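Local structure of dipeptidase AC. Metallo peptidase. MEROPS family M19 (Rhodobacter sphaeroides, 3LY0) at residues A[182-190]-A[213-221]; A[7-18]-A[49-60]. The protein probably hydrolyses dipeptides as a zinc-dependent metallopeptidase, and binds a phosphinate mimic of L-Ala-D-Ala at its pair of zinc ions. One frame throughout, in Å; residues are numbered along the deposited sequence.

Interaction 1 (A[182-190]-A[213-221]); sequences GSPDTGEGL and LNEKGFDDV
Lys216 reaches from the first turn of helix 215-224 to the loop 182-190 and closes a salt bridge there, its NZ 2.8 Å from Asp185 OD1. The ammonium comes in on the syn side of the carboxylate, a little out of its plane. On the way the lysine chain runs over the carbonyl of Gly187, with CD 3.2 Å from Gly187 O, and a bend at chi4 (82°) turns NZ back to the aspartate; its bond to Gly187 O is weak. One water beside the salt bridge joins Asp185 OD1, Gly187 O and Lys216 N.

Asn214, the N-cap of the helix, uses both ends of its amide. ND2 donates to Glu188 O at 2.9 Å, with that oxygen in the amide plane although the donor stands above the peptide carbonyl. OD1 accepts from Gly217 N at 2.8 Å, almost straight on its C=O. CG lies between the backbone N and carbonyl carbon (chi1 69°), which folds the amide back so that OD1 meets Gly217 N, as an N-cap does. Glu215 N, another amide of that turn, donates to Pro184 O at 3.0 Å.

Farther along, Asp220 OD2 takes Leu190 N at 2.8 Å, nearly in line with its C-O bond, while Leu190 slides past the aspartate to place CD1 4.0 Å from Val221 CG2. Both leucine and valine also rest on Val198 of helix 192-204.

In the second shell, Ser183 OG holds Asp185 N in an ST turn. Glu215 OE2 and Asp219 OD1 share Arg249, and Asp220 OD1 pairs with Arg223.

Lys216, with the helix start behind it, would probably favour the charged form of Asp185, against the nearby Glu215 carboxylate, and the two bonds of the Asn214 amide fix its rotation.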
loop_
_atom_site.group_PDB
_atom_site.type_symbol
_atom_site.label_atom_id
_atom_site.label_comp_id
_atom_site.label_asym_id
_atom_site.label_seq_id
_atom_site.Cartn_x
_atom_site.Cartn_y
_atom_site.Cartn_z
ATOM N N GLY A 182 -13.737 -12.878 8.395
ATOM C CA GLY A 182 -13.884 -13.702 7.217
ATOM C C GLY A 182 -12.563 -14.104 6.604
ATOM O O GLY A 182 -11.549 -13.439 6.797
ATOM N N SER A 183 -12.596 -15.204 5.863
ATOM C CA SER A 183 -11.448 -15.722 5.142
ATOM C C SER A 183 -11.175 -14.853 3.916
ATOM O O SER A 183 -12.099 -14.284 3.347
ATOM C CB SER A 183 -11.756 -17.150 4.689
ATOM O OG SER A 183 -10.909 -17.586 3.643
ATOM N N PRO A 184 -9.904 -14.756 3.498
ATOM C CA PRO A 184 -9.593 -14.057 2.245
ATOM C C PRO A 184 -10.043 -14.840 1.008
ATOM O O PRO A 184 -9.931 -14.335 -0.104
ATOM C CB PRO A 184 -8.063 -13.960 2.251
ATOM C CG PRO A 184 -7.611 -14.421 3.568
ATOM C CD PRO A 184 -8.701 -15.251 4.181
ATOM N N ASP A 185 -10.547 -16.057 1.186
ATOM C CA ASP A 185 -10.995 -16.861 0.046
ATOM C C ASP A 185 -12.428 -16.497 -0.309
ATOM O O ASP A 185 -13.372 -17.228 -0.001
ATOM C CB ASP A 185 -10.864 -18.353 0.371
ATOM C CG ASP A 185 -11.098 -19.240 -0.834
ATOM O OD1 ASP A 185 -11.234 -18.718 -1.959
ATOM O OD2 ASP A 185 -11.144 -20.477 -0.650
ATOM N N THR A 186 -12.579 -15.360 -0.979
ATOM C CA THR A 186 -13.885 -14.749 -1.187
ATOM C C THR A 186 -14.432 -14.875 -2.604
ATOM O O THR A 186 -15.577 -14.495 -2.867
ATOM C CB THR A 186 -13.845 -13.264 -0.813
ATOM O OG1 THR A 186 -12.824 -12.614 -1.589
ATOM C CG2 THR A 186 -13.524 -13.097 0.655
ATOM N N GLY A 187 -13.618 -15.397 -3.517
ATOM C CA GLY A 187 -14.052 -15.523 -4.901
ATOM C C GLY A 187 -13.078 -16.184 -5.858
ATOM O O GLY A 187 -12.148 -16.888 -5.451
ATOM N N GLU A 188 -13.292 -15.941 -7.149
ATOM C CA GLU A 188 -12.523 -16.601 -8.193
ATOM C C GLU A 188 -11.111 -16.050 -8.330
ATOM O O GLU A 188 -10.821 -14.929 -7.905
ATOM C CB GLU A 188 -13.240 -16.475 -9.538
ATOM C CG GLU A 188 -14.614 -17.117 -9.577
ATOM C CD GLU A 188 -15.322 -16.906 -10.904
ATOM O OE1 GLU A 188 -16.452 -17.415 -11.059
ATOM O OE2 GLU A 188 -14.751 -16.233 -11.796
ATOM N N GLY A 189 -10.233 -16.846 -8.929
ATOM C CA GLY A 189 -8.862 -16.436 -9.148
ATOM C C GLY A 189 -8.672 -15.538 -10.356
ATOM O O GLY A 189 -9.621 -14.916 -10.841
ATOM N N LEU A 190 -7.433 -15.468 -10.825
ATOM C CA LEU A 190 -7.091 -14.628 -11.961
ATOM C C LEU A 190 -7.790 -15.109 -13.218
ATOM O O LEU A 190 -8.017 -16.311 -13.405
ATOM C CB LEU A 190 -5.587 -14.637 -12.216
ATOM C CG LEU A 190 -4.714 -14.077 -11.095
ATOM C CD1 LEU A 190 -3.269 -14.061 -11.533
ATOM C CD2 LEU A 190 -5.194 -12.681 -10.683
ATOM N N LEU A 213 -6.013 -8.583 -3.296
ATOM C CA LEU A 213 -6.279 -9.770 -4.102
ATOM C C LEU A 213 -6.830 -10.861 -3.192
ATOM O O LEU A 213 -6.366 -11.027 -2.072
ATOM C CB LEU A 213 -4.996 -10.227 -4.789
ATOM C CG LEU A 213 -5.130 -11.282 -5.891
ATOM C CD1 LEU A 213 -6.093 -10.856 -7.002
ATOM C CD2 LEU A 213 -3.762 -11.584 -6.458
ATOM N N ASN A 214 -7.844 -11.579 -3.666
ATOM C CA ASN A 214 -8.392 -12.672 -2.875
ATOM C C ASN A 214 -7.449 -13.878 -2.861
ATOM O O ASN A 214 -6.394 -13.878 -3.502
ATOM C CB ASN A 214 -9.819 -13.023 -3.317
ATOM C CG ASN A 214 -9.889 -13.668 -4.701
ATOM O OD1 ASN A 214 -8.897 -14.177 -5.237
ATOM N ND2 ASN A 214 -11.099 -13.661 -5.277
ATOM N N GLU A 215 -7.815 -14.899 -2.099
ATOM C CA GLU A 215 -6.881 -15.988 -1.849
ATOM C C GLU A 215 -6.595 -16.815 -3.107
ATOM O O GLU A 215 -5.458 -17.242 -3.348
ATOM C CB GLU A 215 -7.387 -16.885 -0.716
ATOM C CG GLU A 215 -6.334 -17.874 -0.230
ATOM C CD GLU A 215 -6.683 -18.543 1.085
ATOM O OE1 GLU A 215 -7.662 -18.140 1.731
ATOM O OE2 GLU A 215 -5.947 -19.471 1.472
ATOM N N LYS A 216 -7.618 -17.034 -3.922
ATOM C CA LYS A 216 -7.400 -17.792 -5.151
ATOM C C LYS A 216 -6.498 -17.018 -6.104
ATOM O O LYS A 216 -5.616 -17.600 -6.730
ATOM C CB LYS A 216 -8.716 -18.175 -5.830
ATOM C CG LYS A 216 -9.497 -19.235 -5.060
ATOM C CD LYS A 216 -10.713 -19.718 -5.846
ATOM C CE LYS A 216 -11.589 -20.660 -5.015
ATOM N NZ LYS A 216 -12.523 -19.928 -4.107
ATOM N N GLY A 217 -6.700 -15.705 -6.188
ATOM C CA GLY A 217 -5.849 -14.884 -7.037
ATOM C C GLY A 217 -4.425 -14.884 -6.506
ATOM O O GLY A 217 -3.455 -14.957 -7.271
ATOM N N PHE A 218 -4.303 -14.809 -5.178
ATOM C CA PHE A 218 -3.009 -14.877 -4.518
ATOM C C PHE A 218 -2.293 -16.179 -4.887
ATOM O O PHE A 218 -1.115 -16.178 -5.236
ATOM C CB PHE A 218 -3.221 -14.774 -3.000
ATOM C CG PHE A 218 -1.969 -14.952 -2.182
ATOM C CD1 PHE A 218 -1.323 -13.856 -1.632
ATOM C CD2 PHE A 218 -1.451 -16.222 -1.948
ATOM C CE1 PHE A 218 -0.170 -14.024 -0.858
ATOM C CE2 PHE A 218 -0.300 -16.396 -1.181
ATOM C CZ PHE A 218 0.341 -15.302 -0.644
ATOM N N ASP A 219 -3.012 -17.295 -4.806
ATOM C CA ASP A 219 -2.418 -18.582 -5.158
ATOM C C ASP A 219 -1.928 -18.607 -6.610
ATOM O O ASP A 219 -0.887 -19.188 -6.908
ATOM C CB ASP A 219 -3.411 -19.723 -4.920
ATOM C CG ASP A 219 -3.638 -20.011 -3.445
ATOM O OD1 ASP A 219 -2.822 -19.574 -2.605
ATOM O OD2 ASP A 219 -4.637 -20.684 -3.126
ATOM N N ASP A 220 -2.691 -17.985 -7.501
ATOM C CA ASP A 220 -2.318 -17.891 -8.909
ATOM C C ASP A 220 -1.018 -17.108 -9.083
ATOM O O ASP A 220 -0.112 -17.533 -9.797
ATOM C CB ASP A 220 -3.443 -17.244 -9.719
ATOM C CG ASP A 220 -4.632 -18.171 -9.920
ATOM O OD1 ASP A 220 -4.472 -19.411 -9.784
ATOM O OD2 ASP A 220 -5.735 -17.663 -10.209
ATOM N N VAL A 221 -0.906 -15.968 -8.407
ATOM C CA VAL A 221 0.320 -15.192 -8.505
ATOM C C VAL A 221 1.496 -15.969 -7.915
ATOM O O VAL A 221 2.590 -15.984 -8.479
ATOM C CB VAL A 221 0.191 -13.818 -7.828
ATOM C CG1 VAL A 221 1.503 -13.051 -7.953
ATOM C CG2 VAL A 221 -0.955 -13.041 -8.447
HETATM O O HOH W 1 -8.659 -19.146 4.101
HETATM O O HOH W 2 -10.476 -16.468 -3.308
HETATM O O HOH W 3 -13.332 -11.907 -4.216
HETATM O O HOH W 4 -5.904 -18.549 -12.960
#

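Interaction 2 (A[7-18]-A[49-60]); sequences IPVFDGHNDFLL and GFAGGFFAIYVP. With ZN (zinc ion), chain D; LY0 ((2R)-3-[(R)-[(1R)-1-aminoethyl](hydroxy)phosphoryl]-2-methylpropanoic acid), chain C.
Asn14 lies against Phe55, its amide nearly perpendicular to the ring. From CB the chain turns to a CG set between the backbone N and carbonyl carbon (chi1 80°), which carries the amide over one ring face. CG is 3.8 Å from Phe54 O. OD1 passes 3.4 Å from Phe55 CD1 and accepts from Phe16 N in its carbonyl plane, an Asx turn leading into helix 16-22. ND2 sits over the ring centre, 3.3 Å above the plane, and donates to a water that also lies at Asp11 OD2, an oxygen held by Ser305 as well.

Asn14 N and O meanwhile bond to Phe54 O and Ala56 N, continuing the parallel pairing of strands 9-11 and 50-57 beyond the corner at Gly12. Two beta bulges shift the register. Between them Gly53 CA makes a CH-pi contact with the Phe10 ring, 3.8 Å from its centroid.

Past the corner, His13 CE1 lies 3.3 Å from Ala56 CB, while its NE2 binds the zinc ion at 2.2 Å. Asp15 chelates the same ion through both carboxylate oxygens. The inhibitor adds N1 and O31, and Glu139 completes the site. N1 stands 3.4 Å above the Tyr58 ring, toward its rim; the Tyr58 hydroxyl bonds to His65.

Metal ligands ending the first barrel strand are typical of metal-dependent TIM-barrel hydrolases; here the pair is His-x-Asp, as in M19 dipeptidases.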
loop_
_atom_site.group_PDB
_atom_site.type_symbol
_atom_site.label_atom_id
_atom_site.label_comp_id
_atom_site.label_asym_id
_atom_site.label_seq_id
_atom_site.Cartn_x
_atom_site.Cartn_y
_atom_site.Cartn_z
ATOM N N ILE A 7 14.510 7.136 12.827
ATOM C CA ILE A 7 15.040 6.470 11.645
ATOM C C ILE A 7 14.145 6.799 10.459
ATOM O O ILE A 7 12.936 6.734 10.581
ATOM C CB ILE A 7 15.066 4.957 11.848
ATOM C CG1 ILE A 7 15.927 4.618 13.070
ATOM C CG2 ILE A 7 15.580 4.253 10.593
ATOM C CD1 ILE A 7 15.896 3.171 13.458
ATOM N N PRO A 8 14.732 7.173 9.312
ATOM C CA PRO A 8 13.865 7.489 8.173
ATOM C C PRO A 8 13.029 6.274 7.784
ATOM O O PRO A 8 13.507 5.143 7.849
ATOM C CB PRO A 8 14.857 7.835 7.058
ATOM C CG PRO A 8 16.108 8.263 7.787
ATOM C CD PRO A 8 16.157 7.393 9.009
ATOM N N VAL A 9 11.784 6.522 7.396
ATOM C CA VAL A 9 10.874 5.444 7.030
ATOM C C VAL A 9 10.559 5.501 5.551
ATOM O O VAL A 9 10.141 6.542 5.042
ATOM C CB VAL A 9 9.561 5.536 7.828
ATOM C CG1 VAL A 9 8.507 4.564 7.289
ATOM C CG2 VAL A 9 9.834 5.261 9.292
ATOM N N PHE A 10 10.799 4.390 4.860
ATOM C CA PHE A 10 10.284 4.240 3.509
ATOM C C PHE A 10 9.029 3.393 3.610
ATOM O O PHE A 10 9.034 2.312 4.212
ATOM C CB PHE A 10 11.299 3.581 2.571
ATOM C CG PHE A 10 10.835 3.545 1.151
ATOM C CD1 PHE A 10 11.050 4.623 0.323
ATOM C CD2 PHE A 10 10.123 2.462 0.666
ATOM C CE1 PHE A 10 10.601 4.620 -0.979
ATOM C CE2 PHE A 10 9.664 2.445 -0.644
ATOM C CZ PHE A 10 9.899 3.518 -1.465
ATOM N N ASP A 11 7.958 3.887 2.997
ATOM C CA ASP A 11 6.635 3.320 3.237
ATOM C C ASP A 11 6.014 2.608 2.041
ATOM O O ASP A 11 6.176 3.022 0.884
ATOM C CB ASP A 11 5.677 4.412 3.686
ATOM C CG ASP A 11 4.337 3.863 4.056
ATOM O OD1 ASP A 11 4.263 3.150 5.080
ATOM O OD2 ASP A 11 3.359 4.129 3.316
ATOM N N GLY A 12 5.240 1.571 2.339
ATOM C CA GLY A 12 4.689 0.689 1.318
ATOM C C GLY A 12 3.450 1.166 0.571
ATOM O O GLY A 12 3.159 0.637 -0.498
ATOM N N HIS A 13 2.708 2.130 1.107
ATOM C CA HIS A 13 1.446 2.519 0.478
ATOM C C HIS A 13 0.819 3.768 1.069
ATOM O O HIS A 13 0.489 3.787 2.254
ATOM C CB HIS A 13 0.416 1.388 0.603
ATOM C CG HIS A 13 -0.819 1.624 -0.205
ATOM N ND1 HIS A 13 -0.925 1.221 -1.521
ATOM C CD2 HIS A 13 -1.991 2.241 0.096
ATOM C CE1 HIS A 13 -2.117 1.554 -1.983
ATOM N NE2 HIS A 13 -2.779 2.179 -1.029
ATOM N N ASN A 14 0.614 4.792 0.241
ATOM C CA ASN A 14 -0.211 5.916 0.680
ATOM C C ASN A 14 -1.131 6.392 -0.426
ATOM O O ASN A 14 -0.862 6.156 -1.605
ATOM C CB ASN A 14 0.642 7.080 1.225
ATOM C CG ASN A 14 1.230 7.944 0.126
ATOM O OD1 ASN A 14 0.518 8.684 -0.556
ATOM N ND2 ASN A 14 2.546 7.864 -0.043
ATOM N N ASP A 15 -2.219 7.048 -0.026
ATOM C CA ASP A 15 -3.201 7.569 -0.959
ATOM C C ASP A 15 -3.251 9.094 -0.981
ATOM O O ASP A 15 -4.301 9.684 -1.216
ATOM C CB ASP A 15 -4.577 6.985 -0.646
ATOM C CG ASP A 15 -4.633 5.495 -0.896
ATOM O OD1 ASP A 15 -4.513 5.080 -2.070
ATOM O OD2 ASP A 15 -4.772 4.724 0.069
ATOM N N PHE A 16 -2.108 9.734 -0.754
ATOM C CA PHE A 16 -2.059 11.184 -0.843
ATOM C C PHE A 16 -2.598 11.710 -2.175
ATOM O O PHE A 16 -3.233 12.758 -2.211
ATOM C CB PHE A 16 -0.636 11.690 -0.627
ATOM C CG PHE A 16 -0.515 13.179 -0.692
ATOM C CD1 PHE A 16 0.081 13.779 -1.785
ATOM C CD2 PHE A 16 -1.024 13.973 0.324
ATOM C CE1 PHE A 16 0.194 15.157 -1.861
ATOM C CE2 PHE A 16 -0.926 15.347 0.258
ATOM C CZ PHE A 16 -0.310 15.942 -0.836
ATOM N N LEU A 17 -2.356 10.992 -3.267
ATOM C CA LEU A 17 -2.809 11.464 -4.574
ATOM C C LEU A 17 -4.331 11.618 -4.630
ATOM O O LEU A 17 -4.848 12.436 -5.388
ATOM C CB LEU A 17 -2.323 10.540 -5.697
ATOM C CG LEU A 17 -0.820 10.585 -5.991
ATOM C CD1 LEU A 17 -0.453 9.477 -6.950
ATOM C CD2 LEU A 17 -0.413 11.955 -6.559
ATOM N N LEU A 18 -5.052 10.843 -3.824
ATOM C CA LEU A 18 -6.499 10.966 -3.815
ATOM C C LEU A 18 -6.910 12.352 -3.334
ATOM O O LEU A 18 -7.923 12.907 -3.769
ATOM C CB LEU A 18 -7.126 9.869 -2.944
ATOM C CG LEU A 18 -8.649 9.748 -2.958
ATOM C CD1 LEU A 18 -9.153 9.292 -4.314
ATOM C CD2 LEU A 18 -9.080 8.766 -1.870
ATOM N N GLY A 49 9.957 12.197 9.535
ATOM C CA GLY A 49 11.014 11.311 9.083
ATOM C C GLY A 49 10.569 10.357 7.988
ATOM O O GLY A 49 11.068 9.229 7.895
ATOM N N PHE A 50 9.628 10.809 7.162
ATOM C CA PHE A 50 9.142 10.022 6.031
ATOM C C PHE A 50 10.148 10.194 4.904
ATOM O O PHE A 50 10.250 11.273 4.320
ATOM C CB PHE A 50 7.750 10.541 5.638
ATOM C CG PHE A 50 7.091 9.808 4.488
ATOM C CD1 PHE A 50 6.237 8.732 4.716
ATOM C CD2 PHE A 50 7.279 10.237 3.175
ATOM C CE1 PHE A 50 5.603 8.074 3.647
ATOM C CE2 PHE A 50 6.650 9.586 2.111
ATOM C CZ PHE A 50 5.808 8.507 2.351
ATOM N N ALA A 51 10.907 9.134 4.616
ATOM C CA ALA A 51 11.939 9.162 3.566
ATOM C C ALA A 51 11.370 9.067 2.151
ATOM O O ALA A 51 11.988 9.505 1.183
ATOM C CB ALA A 51 12.943 8.040 3.775
ATOM N N GLY A 52 10.188 8.482 2.045
ATOM C CA GLY A 52 9.577 8.241 0.755
ATOM C C GLY A 52 8.633 7.062 0.839
ATOM O O GLY A 52 8.454 6.454 1.893
ATOM N N GLY A 53 8.031 6.731 -0.297
ATOM C CA GLY A 53 7.129 5.596 -0.331
ATOM C C GLY A 53 6.478 5.362 -1.673
ATOM O O GLY A 53 6.740 6.068 -2.656
ATOM N N PHE A 54 5.624 4.339 -1.703
ATOM C CA PHE A 54 4.776 4.083 -2.855
ATOM C C PHE A 54 3.574 5.025 -2.790
ATOM O O PHE A 54 2.849 5.042 -1.779
ATOM C CB PHE A 54 4.230 2.650 -2.823
ATOM C CG PHE A 54 5.262 1.562 -3.006
ATOM C CD1 PHE A 54 5.330 0.848 -4.202
ATOM C CD2 PHE A 54 6.110 1.194 -1.968
ATOM C CE1 PHE A 54 6.249 -0.190 -4.363
ATOM C CE2 PHE A 54 7.016 0.158 -2.117
ATOM C CZ PHE A 54 7.092 -0.534 -3.316
ATOM N N PHE A 55 3.363 5.771 -3.872
ATOM C CA PHE A 55 2.219 6.668 -4.019
ATOM C C PHE A 55 1.199 6.024 -4.948
ATOM O O PHE A 55 1.440 5.877 -6.143
ATOM C CB PHE A 55 2.689 8.031 -4.554
ATOM C CG PHE A 55 3.410 8.852 -3.524
ATOM C CD1 PHE A 55 2.760 9.890 -2.866
ATOM C CD2 PHE A 55 4.724 8.558 -3.190
ATOM C CE1 PHE A 55 3.417 10.631 -1.880
ATOM C CE2 PHE A 55 5.383 9.284 -2.201
ATOM C CZ PHE A 55 4.733 10.319 -1.557
ATOM N N ALA A 56 0.074 5.619 -4.370
ATOM C CA ALA A 56 -0.930 4.867 -5.103
ATOM C C ALA A 56 -1.807 5.734 -5.981
ATOM O O ALA A 56 -2.317 6.776 -5.553
ATOM C CB ALA A 56 -1.795 4.069 -4.130
ATOM N N ILE A 57 -1.977 5.264 -7.211
ATOM C CA ILE A 57 -3.016 5.728 -8.115
ATOM C C ILE A 57 -4.160 4.736 -7.955
ATOM O O ILE A 57 -4.028 3.569 -8.316
ATOM C CB ILE A 57 -2.506 5.716 -9.563
ATOM C CG1 ILE A 57 -1.371 6.736 -9.740
ATOM C CG2 ILE A 57 -3.654 5.953 -10.551
ATOM C CD1 ILE A 57 -0.581 6.547 -11.001
ATOM N N TYR A 58 -5.270 5.200 -7.393
ATOM C CA TYR A 58 -6.412 4.349 -7.095
ATOM C C TYR A 58 -7.660 5.054 -7.593
ATOM O O TYR A 58 -7.861 6.223 -7.294
ATOM C CB TYR A 58 -6.483 4.072 -5.586
ATOM C CG TYR A 58 -7.876 4.037 -4.997
ATOM C CD1 TYR A 58 -8.692 2.918 -5.136
ATOM C CD2 TYR A 58 -8.368 5.123 -4.288
ATOM C CE1 TYR A 58 -9.968 2.896 -4.599
ATOM C CE2 TYR A 58 -9.629 5.106 -3.736
ATOM C CZ TYR A 58 -10.429 3.998 -3.898
ATOM O OH TYR A 58 -11.691 4.000 -3.336
ATOM N N VAL A 59 -8.477 4.344 -8.371
ATOM C CA VAL A 59 -9.669 4.928 -8.977
ATOM C C VAL A 59 -10.881 4.650 -8.092
ATOM O O VAL A 59 -11.275 3.499 -7.921
ATOM C CB VAL A 59 -9.910 4.344 -10.393
ATOM C CG1 VAL A 59 -11.208 4.883 -10.989
ATOM C CG2 VAL A 59 -8.732 4.645 -11.295
ATOM N N PRO A 60 -11.475 5.705 -7.506
ATOM C CA PRO A 60 -12.633 5.464 -6.629
ATOM C C PRO A 60 -13.900 5.090 -7.390
ATOM O O PRO A 60 -14.121 5.549 -8.510
ATOM C CB PRO A 60 -12.848 6.820 -5.944
ATOM C CG PRO A 60 -11.565 7.578 -6.151
ATOM C CD PRO A 60 -11.009 7.098 -7.450
HETATM ZN ZN ZN D . -4.845 2.981 -1.301
HETATM P P LY0 C . -7.185 1.747 0.502
HETATM C C1 LY0 C . -9.318 3.276 -0.456
HETATM N N1 LY0 C . -7.113 3.444 -1.575
HETATM C C2 LY0 C . -7.811 3.255 -0.316
HETATM C C4 LY0 C . -7.740 1.696 2.252
HETATM C C5 LY0 C . -8.339 0.392 2.699
HETATM C C6 LY0 C . -7.518 -0.801 2.294
HETATM C C7 LY0 C . -8.802 0.375 4.134
HETATM O O31 LY0 C . -5.681 1.821 0.384
HETATM O O32 LY0 C . -7.684 0.496 -0.294
HETATM O O61 LY0 C . -8.069 -2.038 2.375
HETATM O O62 LY0 C . -6.361 -0.678 1.856
HETATM O O HOH W 5 3.857 5.580 1.016
HETATM O O HOH W 6 -0.936 8.448 -3.509
HETATM O O HOH W 7 -4.812 7.018 -4.125
#

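How the interactions relate
Along the chain the two contacts come in series: interaction 2 is complete by residue 60, well before interaction 1 opens at 182. Their centres are 25 Å apart and their nearest atoms about 11 Å, so they do not touch. Interaction 2 is buried near the centre of the chain, in the parallel sheet that holds strands 9-11 and 50-57; interaction 1 is partly buried toward the outside, where a loop wraps the start of helix 215-224. The zinc centre links them indirectly. His13 and Asp15 hold one zinc ion, Glu139 bridges to the second, and His212, directly before segment 213-221, binds that one together with His233. One contact supplies two ligands of the site, while the other packs the helix that follows another.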